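Local atomic coordinates of laccase (Uncultured bacterium, PDB entry 4F7K), a protein that probably couples the one-electron oxidation of phenolic and related substrates to the reduction of dioxygen to water, as a multicopper oxidase. Residues Y89-P94 against G117-E122; A170-V175 against G259-K264. All blocks are in the same frame, centred on the assembly; numbering follows the deposited sequence.

Contact 1. Residues Y89-P94 against G117-E122; sequences YSFRAP and GPLIVE
A93 meets V121, and F91 meets L119, across the interior of a beta-sandwich, consistent with the cupredoxin fold of multicopper oxidase domains. The two segments belong to different sheets: 89-92 is the end of outermost strand 86-92, whereas 117-122 lies on inner strand 116-122 of the facing sheet. A CA separation of 6.9 Å between A93 and V121, with purely apolar side-chain contacts, marks this as packing between sheets and not as strand pairing. The A93 methyl points at the fork of V121: its CB lies 3.6 Å from V121 CG2 and 3.9 Å from V121 CG1. With V121 CG1 anti to the backbone N (chi1 -173°), both branches come within range of that one methyl. The second pair is looser. L119 CD1 approaches the F91 ring at its edge, near the ring plane, and stands 4.3 Å from F91 CZ. A chi1 of 52° for F91 swings the ring from its own sheet toward L119.

Further out, the F91 ring also meets those of W61 and F45. F45 also touches A93 and L119, while F99 of the adjoining strand 97-103 packs on L119 and V121. Backbone hydrogen bonds of A93 with G42 and E43 help to position its methyl just beyond the strand end. Within 117-122, L119 CD2 rests 3.6 Å from V121 CG2, while CD1 is the methyl that meets F91.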
# COMPACT_ATOMS: atom_id res chain seq x y z
N TYR A 89 2.11 -18.51 -7.45
CA TYR A 89 2.20 -17.16 -8.05
C TYR A 89 3.57 -16.93 -8.62
O TYR A 89 4.58 -16.96 -7.91
CB TYR A 89 1.87 -16.05 -7.06
CG TYR A 89 0.42 -16.02 -6.64
CD1 TYR A 89 -0.54 -15.40 -7.45
CD2 TYR A 89 0.01 -16.63 -5.43
CE1 TYR A 89 -1.90 -15.36 -7.07
CE2 TYR A 89 -1.36 -16.60 -5.05
CZ TYR A 89 -2.29 -15.97 -5.88
OH TYR A 89 -3.61 -15.92 -5.52
N SER A 90 3.63 -16.66 -9.91
CA SER A 90 4.91 -16.44 -10.54
C SER A 90 4.86 -15.29 -11.55
O SER A 90 4.20 -15.40 -12.58
CB SER A 90 5.41 -17.73 -11.16
OG SER A 90 6.40 -17.43 -12.11
N PHE A 91 5.56 -14.21 -11.25
CA PHE A 91 5.58 -13.04 -12.13
C PHE A 91 6.90 -12.29 -12.03
O PHE A 91 7.58 -12.31 -10.98
CB PHE A 91 4.43 -12.10 -11.74
CG PHE A 91 4.42 -11.76 -10.28
CD1 PHE A 91 5.09 -10.65 -9.81
CD2 PHE A 91 3.74 -12.57 -9.36
CE1 PHE A 91 5.10 -10.35 -8.46
CE2 PHE A 91 3.74 -12.27 -8.02
CZ PHE A 91 4.41 -11.17 -7.56
N ARG A 92 7.25 -11.63 -13.13
CA ARG A 92 8.38 -10.70 -13.18
C ARG A 92 7.89 -9.35 -12.65
O ARG A 92 6.80 -8.90 -13.01
CB ARG A 92 8.93 -10.57 -14.61
CG ARG A 92 9.75 -11.80 -15.06
CD ARG A 92 10.59 -11.55 -16.34
NE ARG A 92 11.25 -12.76 -16.85
CZ ARG A 92 12.44 -13.21 -16.43
NH1 ARG A 92 13.11 -12.54 -15.49
NH2 ARG A 92 12.96 -14.33 -16.95
N ALA A 93 8.66 -8.71 -11.78
CA ALA A 93 8.31 -7.38 -11.30
C ALA A 93 9.06 -6.35 -12.13
O ALA A 93 10.29 -6.34 -12.14
CB ALA A 93 8.61 -7.22 -9.80
N PRO A 94 8.33 -5.51 -12.88
CA PRO A 94 9.00 -4.65 -13.85
C PRO A 94 9.34 -3.26 -13.28
O PRO A 94 10.11 -2.52 -13.90
CB PRO A 94 7.96 -4.53 -14.97
CG PRO A 94 6.64 -4.54 -14.20
CD PRO A 94 6.85 -5.42 -13.00
N GLY A 117 1.42 -8.00 3.87
CA GLY A 117 2.80 -7.68 4.10
C GLY A 117 3.36 -6.86 2.93
O GLY A 117 2.66 -6.57 1.94
N PRO A 118 4.64 -6.47 3.05
CA PRO A 118 5.30 -5.64 2.09
C PRO A 118 6.02 -6.44 1.01
O PRO A 118 6.52 -7.55 1.25
CB PRO A 118 6.29 -4.86 2.94
CG PRO A 118 6.65 -5.83 4.03
CD PRO A 118 5.46 -6.69 4.26
N LEU A 119 6.03 -5.86 -0.18
CA LEU A 119 6.73 -6.40 -1.32
C LEU A 119 7.65 -5.31 -1.86
O LEU A 119 7.18 -4.29 -2.36
CB LEU A 119 5.74 -6.88 -2.39
CG LEU A 119 6.32 -7.64 -3.60
CD1 LEU A 119 5.34 -8.65 -4.15
CD2 LEU A 119 6.81 -6.72 -4.72
N ILE A 120 8.96 -5.54 -1.76
CA ILE A 120 9.96 -4.61 -2.19
C ILE A 120 10.64 -5.08 -3.49
O ILE A 120 11.22 -6.17 -3.56
CB ILE A 120 11.00 -4.33 -1.08
CG1 ILE A 120 10.31 -3.93 0.25
CG2 ILE A 120 11.95 -3.22 -1.51
CD1 ILE A 120 9.42 -2.67 0.17
N VAL A 121 10.51 -4.27 -4.54
CA VAL A 121 11.26 -4.48 -5.78
C VAL A 121 12.44 -3.50 -5.83
O VAL A 121 12.24 -2.31 -5.86
CB VAL A 121 10.39 -4.28 -7.02
CG1 VAL A 121 11.18 -4.69 -8.28
CG2 VAL A 121 9.09 -5.07 -6.93
N GLU A 122 13.66 -4.03 -5.78
CA GLU A 122 14.86 -3.22 -5.61
C GLU A 122 15.31 -2.58 -6.92
O GLU A 122 15.15 -3.18 -7.98
CB GLU A 122 16.00 -4.10 -5.13
CG GLU A 122 15.73 -4.86 -3.84
CD GLU A 122 16.90 -5.76 -3.52
OE1 GLU A 122 18.02 -5.43 -3.99
OE2 GLU A 122 16.71 -6.79 -2.85

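Contact 2. Residues A170-V175 against G259-K264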
# COMPACT_ATOMS: atom_id res chain seq x y z
N ALA A 170 2.32 2.65 13.76
CA ALA A 170 3.28 2.51 12.69
C ALA A 170 4.24 1.38 13.07
O ALA A 170 5.01 1.51 13.98
CB ALA A 170 4.07 3.84 12.53
N LEU A 171 4.18 0.27 12.36
CA LEU A 171 5.06 -0.86 12.61
C LEU A 171 6.27 -0.72 11.73
O LEU A 171 6.13 -0.51 10.52
CB LEU A 171 4.35 -2.17 12.27
CG LEU A 171 3.04 -2.35 13.06
CD1 LEU A 171 2.25 -3.52 12.54
CD2 LEU A 171 3.32 -2.57 14.53
N VAL A 172 7.44 -0.85 12.34
CA VAL A 172 8.70 -0.58 11.69
C VAL A 172 9.37 -1.91 11.43
O VAL A 172 9.46 -2.75 12.32
CB VAL A 172 9.61 0.34 12.57
CG1 VAL A 172 10.90 0.63 11.88
CG2 VAL A 172 8.90 1.68 12.87
N GLU A 173 9.78 -2.13 10.19
CA GLU A 173 10.43 -3.38 9.82
C GLU A 173 11.67 -3.08 9.01
O GLU A 173 11.56 -2.43 7.97
CB GLU A 173 9.47 -4.25 8.99
CG GLU A 173 10.11 -5.52 8.39
CD GLU A 173 10.67 -6.45 9.44
OE1 GLU A 173 9.95 -6.77 10.40
OE2 GLU A 173 11.85 -6.87 9.30
N PRO A 174 12.86 -3.52 9.49
CA PRO A 174 13.07 -4.18 10.80
C PRO A 174 13.21 -3.15 11.91
O PRO A 174 13.37 -1.97 11.62
CB PRO A 174 14.41 -4.90 10.60
CG PRO A 174 15.19 -3.93 9.69
CD PRO A 174 14.13 -3.36 8.74
N VAL A 175 13.11 -3.57 13.16
CA VAL A 175 13.42 -2.70 14.28
C VAL A 175 14.92 -2.75 14.48
O VAL A 175 15.52 -3.78 14.79
CB VAL A 175 12.73 -3.13 15.59
CG1 VAL A 175 13.32 -2.33 16.76
CG2 VAL A 175 11.19 -2.96 15.46
N GLY A 259 4.38 5.82 16.25
CA GLY A 259 5.53 5.02 16.62
C GLY A 259 6.80 5.80 16.37
O GLY A 259 6.74 6.95 15.92
N GLU A 260 7.94 5.17 16.65
CA GLU A 260 9.24 5.82 16.53
C GLU A 260 10.37 4.86 16.22
O GLU A 260 10.25 3.64 16.38
CB GLU A 260 9.55 6.66 17.78
CG GLU A 260 9.49 5.91 19.09
CD GLU A 260 9.36 6.85 20.28
OE1 GLU A 260 9.07 8.05 20.07
OE2 GLU A 260 9.55 6.39 21.43
N ILE A 261 11.47 5.42 15.73
CA ILE A 261 12.68 4.67 15.47
C ILE A 261 13.67 5.28 16.46
O ILE A 261 14.03 6.45 16.34
CB ILE A 261 13.15 4.86 14.01
CG1 ILE A 261 12.09 4.31 13.05
CG2 ILE A 261 14.50 4.20 13.78
CD1 ILE A 261 12.29 4.71 11.64
N PRO A 262 14.09 4.48 17.47
CA PRO A 262 15.01 4.96 18.48
C PRO A 262 16.37 5.25 17.87
O PRO A 262 16.81 4.54 16.95
CB PRO A 262 15.10 3.79 19.47
CG PRO A 262 14.65 2.60 18.70
CD PRO A 262 13.61 3.12 17.74
N VAL A 263 16.98 6.32 18.35
CA VAL A 263 18.25 6.79 17.83
C VAL A 263 19.28 6.63 18.92
O VAL A 263 19.05 7.03 20.06
CB VAL A 263 18.17 8.26 17.38
CG1 VAL A 263 19.55 8.79 16.97
CG2 VAL A 263 17.18 8.42 16.24
N LYS A 264 20.42 6.05 18.56
CA LYS A 264 21.55 5.89 19.49
C LYS A 264 22.86 6.04 18.75
O LYS A 264 23.03 5.48 17.66
CB LYS A 264 21.51 4.52 20.17
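V172 and I261 make the apolar part of this contact, where two sheets of what is probably the second cupredoxin-like domain come together at their margins. V172 CG1 lies 4.0 Å from I261 CG1, and V172 CG2 is almost as near to that same methylene, at 4.1 Å. I261 CG1 therefore sits against both branches of the valine, and the two side chains cross at about a right angle. The CB of I261 does not aim at the opposite strand; a chi1 of -62° places CG1 beside the backbone N, and it is this arm that reaches V172.

Contacts between side chain and backbone form a second group. A170 CB stands 4.2 Å from G259 N, and V172 CG2 is 4.2 Å from E260 O; both are van der Waals neighbours. The CA atoms of A170 and G259 are 5.2 Å apart, and the side of G259 facing A170 carries no side chain.

Main-chain geometry describes the seam itself. The axes of 170-173 and 259-261 approach to 6.8 Å and run nearly parallel, at 25°. One step back along the chain, A170 shares a backbone hydrogen bond with L258, a local join between the sheets. The strand ends at E173, whose peptide bond to P174 is cis.

Strands 167-173 and 256-261 are each outermost in their own sheet. The former pairs with strand 131-140, whose L133 also packs on I261, and the latter pairs with strand 245-249, whose I245 and F247 also touch I261.

Contact 1 lies in the first domain and contact 2 probably in the second, in series along the chain. Their centres are 24 Å apart and their nearest atoms about 6 Å, so they do not touch. Strand 131-140 bridges them: P118 packs on its I134 and M136 and I120 on I134, while I134 and M136 share backbone hydrogen bonds with E173 and L171 respectively. V36 gives a second bridge, touching I120 as well as E173. Contact 1 is fully buried, its centre about 13 Å from the centre of the chain; contact 2, its centre about 19 Å from that point, is partly exposed and near glycerol, probably from crystallisation, which hydrogen-bonds E173 OE1.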